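Local coordinates for intestinal fatty acid binding protein (Rattus norvegicus, PDB 1ICM), which binds long-chain fatty acids, such as the myristate held in this crystal, inside a beta-barrel and probably serves in their handling within intestinal cells, at residues D9-Y14 with A124-K129. Numbering follows the deposited sequence.
Sequences DRNENY and AKRIFK
R126 reaches from strand 122-130 to N11 and Y14 of 9-14. Its CB and CG run past N11 OD1, at 4.2 and 3.8 Å. CD then lies over the face of the Y14 ring, a CH-pi contact 3.9 Å from the centroid. A bend at chi3 (80°) lays the guanidinium over the CE2 side of the ring, with CZ against Y14 CE2 and the two planes 16° apart. NE gives a hydrogen bond of 2.7 Å to N11 OD1. The oxygen lies in the guanidinium plane, but NE sits above the amide's carbonyl plane. NH2 adds a weak bond to N11 OD1 and a salt bridge to D34. A water joins NH1 to Y14 OH. With an alanine at R126, N11 OD1 would probably lose its donor, D34 this salt bridge, and the Y14 ring the cover over one face.

On the side of the sheet that carries R10, E12, K125 and I127, I127 CG2 sits under one face of the R10 guanidinium, 3.5 Å from NH1. R10 NH1 also binds D9 OD2 at 2.8 Å. K129 makes a long salt bridge to D9, and E112, on strand 112-119, makes salt bridges to both R10 and K129.

The backbones pair antiparallel, with D9 and R10 both facing I127 in a classic beta bulge. The backbone hydrogen bond from I127 N to R10 O is 2.9 Å. This pairing joins the first and last strands of the fatty-acid-binding-protein barrel. Strand 112-119 flanks 122-130 on its other edge. Y14 opens helix 14-21 and touches the bound myristate.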
ATOM      1  N   ASP A   9       4.265  11.303   4.537  1.00 15.51           N
ATOM      2  CA  ASP A   9       5.092  12.177   5.335  1.00 14.41           C
ATOM      3  C   ASP A   9       6.466  11.583   5.645  1.00 20.62           C
ATOM      4  O   ASP A   9       7.483  12.275   5.539  1.00 18.04           O
ATOM      5  CB  ASP A   9       4.340  12.405   6.642  1.00 12.62           C
ATOM      6  CG  ASP A   9       5.095  13.296   7.575  1.00 20.50           C
ATOM      7  OD1 ASP A   9       5.365  14.478   7.118  1.00 24.51           O
ATOM      8  OD2 ASP A   9       5.416  12.957   8.681  1.00 21.52           O
ATOM      9  N   ARG A  10       6.530  10.308   6.066  1.00 15.14           N
ATOM     10  CA  ARG A  10       7.813   9.695   6.362  1.00 13.10           C
ATOM     11  C   ARG A  10       7.745   8.191   6.164  1.00 11.49           C
ATOM     12  O   ARG A  10       6.641   7.630   6.110  1.00 11.87           O
ATOM     13  CB  ARG A  10       8.350  10.029   7.734  1.00 14.00           C
ATOM     14  CG  ARG A  10       7.312   9.660   8.778  1.00 16.01           C
ATOM     15  CD  ARG A  10       7.589  10.283  10.154  1.00 20.78           C
ATOM     16  NE  ARG A  10       6.673   9.764  11.171  1.00 17.43           N
ATOM     17  CZ  ARG A  10       5.392  10.135  11.373  1.00 21.44           C
ATOM     18  NH1 ARG A  10       4.806  11.081  10.647  1.00 14.60           N
ATOM     19  NH2 ARG A  10       4.647   9.588  12.336  1.00 19.85           N
ATOM     20  N   ASN A  11       8.917   7.575   6.050  1.00 12.13           N
ATOM     21  CA  ASN A  11       8.983   6.127   5.855  1.00  8.60           C
ATOM     22  C   ASN A  11       9.886   5.509   6.893  1.00 10.89           C
ATOM     23  O   ASN A  11      10.733   6.199   7.486  1.00 14.14           O
ATOM     24  CB  ASN A  11       9.668   5.812   4.525  1.00 12.51           C
ATOM     25  CG  ASN A  11       9.057   6.558   3.355  1.00 19.12           C
ATOM     26  OD1 ASN A  11       7.858   6.509   3.040  1.00 19.28           O
ATOM     27  ND2 ASN A  11       9.932   7.266   2.662  1.00 27.57           N
ATOM     28  N   GLU A  12       9.718   4.203   7.078  1.00 10.37           N
ATOM     29  CA  GLU A  12      10.581   3.484   7.996  1.00 13.65           C
ATOM     30  C   GLU A  12      11.054   2.216   7.301  1.00  8.09           C
ATOM     31  O   GLU A  12      10.213   1.475   6.800  1.00  8.97           O
ATOM     32  CB  GLU A  12       9.893   3.158   9.334  1.00 21.28           C
ATOM     33  CG  GLU A  12       9.778   4.423  10.207  1.00 26.73           C
ATOM     34  CD  GLU A  12       9.228   4.196  11.600  1.00 31.09           C
ATOM     35  OE1 GLU A  12       9.325   2.949  11.983  1.00 22.69           O
ATOM     36  OE2 GLU A  12       8.745   5.084  12.279  1.00 33.48           O
ATOM     37  N   ASN A  13      12.377   2.061   7.186  1.00 10.12           N
ATOM     38  CA  ASN A  13      12.984   0.905   6.534  1.00  7.75           C
ATOM     39  C   ASN A  13      12.493   0.617   5.145  1.00 11.59           C
ATOM     40  O   ASN A  13      12.523  -0.527   4.681  1.00 13.14           O
ATOM     41  CB  ASN A  13      12.694  -0.308   7.419  1.00 12.55           C
ATOM     42  CG  ASN A  13      13.765  -1.373   7.350  1.00 22.30           C
ATOM     43  OD1 ASN A  13      14.984  -1.088   7.310  1.00 18.77           O
ATOM     44  ND2 ASN A  13      13.278  -2.616   7.339  1.00 19.59           N
ATOM     45  N   TYR A  14      12.007   1.637   4.410  1.00  8.25           N
ATOM     46  CA  TYR A  14      11.472   1.414   3.093  1.00  7.31           C
ATOM     47  C   TYR A  14      12.507   0.987   2.041  1.00 11.91           C
ATOM     48  O   TYR A  14      12.253   0.172   1.133  1.00 11.45           O
ATOM     49  CB  TYR A  14      10.656   2.691   2.745  1.00  8.65           C
ATOM     50  CG  TYR A  14       9.774   2.511   1.545  1.00 11.21           C
ATOM     51  CD1 TYR A  14       8.998   1.360   1.393  1.00 12.21           C
ATOM     52  CD2 TYR A  14       9.685   3.474   0.542  1.00 11.37           C
ATOM     53  CE1 TYR A  14       8.144   1.161   0.305  1.00 14.46           C
ATOM     54  CE2 TYR A  14       8.827   3.300  -0.541  1.00 14.60           C
ATOM     55  CZ  TYR A  14       8.056   2.145  -0.687  1.00 14.19           C
ATOM     56  OH  TYR A  14       7.194   1.997  -1.759  1.00 11.72           O
ATOM     57  N   ALA A 124       8.333  -2.774   6.769  1.00 12.45           N
ATOM     58  CA  ALA A 124       8.544  -1.382   6.371  1.00 11.76           C
ATOM     59  C   ALA A 124       7.254  -0.637   6.698  1.00 14.67           C
ATOM     60  O   ALA A 124       6.179  -1.237   6.726  1.00 13.04           O
ATOM     61  CB  ALA A 124       8.720  -1.224   4.869  1.00 13.24           C
ATOM     62  N   LYS A 125       7.320   0.677   6.906  1.00 12.40           N
ATOM     63  CA  LYS A 125       6.108   1.463   7.107  1.00 11.84           C
ATOM     64  C   LYS A 125       6.207   2.752   6.273  1.00 16.64           C
ATOM     65  O   LYS A 125       7.311   3.320   6.029  1.00 14.52           O
ATOM     66  CB  LYS A 125       5.990   2.001   8.517  1.00 15.91           C
ATOM     67  CG  LYS A 125       6.188   0.970   9.598  1.00 20.01           C
ATOM     68  CD  LYS A 125       5.305   1.359  10.766  1.00 28.68           C
ATOM     69  CE  LYS A 125       5.917   1.012  12.109  1.00 41.14           C
ATOM     70  NZ  LYS A 125       6.282  -0.403  12.264  1.00 48.53           N
ATOM     71  N   ARG A 126       5.020   3.206   5.876  1.00 10.40           N
ATOM     72  CA  ARG A 126       4.815   4.482   5.194  1.00  9.67           C
ATOM     73  C   ARG A 126       3.760   5.207   6.029  1.00  8.76           C
ATOM     74  O   ARG A 126       2.682   4.656   6.213  1.00  9.32           O
ATOM     75  CB  ARG A 126       4.366   4.358   3.751  1.00 12.39           C
ATOM     76  CG  ARG A 126       5.447   3.595   2.975  1.00 13.63           C
ATOM     77  CD  ARG A 126       5.506   3.976   1.496  1.00 15.30           C
ATOM     78  NE  ARG A 126       6.233   5.233   1.318  1.00 14.36           N
ATOM     79  CZ  ARG A 126       6.216   5.807   0.128  1.00 13.29           C
ATOM     80  NH1 ARG A 126       5.536   5.180  -0.854  1.00 12.26           N
ATOM     81  NH2 ARG A 126       6.890   6.931  -0.063  1.00 10.57           N
ATOM     82  N   ILE A 127       4.073   6.386   6.548  1.00  9.12           N
ATOM     83  CA  ILE A 127       3.086   7.129   7.351  1.00 11.61           C
ATOM     84  C   ILE A 127       2.566   8.371   6.610  1.00 13.22           C
ATOM     85  O   ILE A 127       3.363   9.178   6.113  1.00 11.75           O
ATOM     86  CB  ILE A 127       3.779   7.430   8.674  1.00 11.59           C
ATOM     87  CG1 ILE A 127       4.152   6.098   9.351  1.00 16.22           C
ATOM     88  CG2 ILE A 127       2.893   8.335   9.545  1.00 11.39           C
ATOM     89  CD1 ILE A 127       5.194   6.213  10.458  1.00 17.82           C
ATOM     90  N   PHE A 128       1.245   8.579   6.521  1.00 14.85           N
ATOM     91  CA  PHE A 128       0.653   9.696   5.800  1.00  9.59           C
ATOM     92  C   PHE A 128      -0.035  10.697   6.709  1.00 16.30           C
ATOM     93  O   PHE A 128      -0.509  10.282   7.777  1.00 18.79           O
ATOM     94  CB  PHE A 128      -0.494   9.137   4.934  1.00  9.53           C
ATOM     95  CG  PHE A 128      -0.033   8.070   3.952  1.00 13.61           C
ATOM     96  CD1 PHE A 128       0.370   6.791   4.364  1.00 15.26           C
ATOM     97  CD2 PHE A 128       0.014   8.342   2.582  1.00 13.29           C
ATOM     98  CE1 PHE A 128       0.804   5.823   3.444  1.00 14.67           C
ATOM     99  CE2 PHE A 128       0.453   7.400   1.644  1.00 13.76           C
ATOM    100  CZ  PHE A 128       0.850   6.129   2.081  1.00 12.49           C
ATOM    101  N   LYS A 129      -0.088  11.974   6.297  1.00 12.95           N
ATOM    102  CA  LYS A 129      -0.770  12.991   7.078  1.00 10.83           C
ATOM    103  C   LYS A 129      -2.023  13.339   6.328  1.00 10.59           C
ATOM    104  O   LYS A 129      -2.043  13.279   5.113  1.00 11.54           O
ATOM    105  CB  LYS A 129       0.045  14.247   7.285  1.00 13.91           C
ATOM    106  CG  LYS A 129       0.910  14.150   8.530  1.00 18.25           C
ATOM    107  CD  LYS A 129       1.790  15.383   8.635  1.00 26.60           C
ATOM    108  CE  LYS A 129       3.000  15.146   9.527  1.00 31.86           C
ATOM    109  NZ  LYS A 129       2.619  14.639  10.860  1.00 31.75           N
TER
HETATM  110  O   HOH W   1       8.433   9.590   1.032  1.00 29.08           O
HETATM  111  O   HOH W   2       4.287   2.325  -1.165  1.00 18.40           O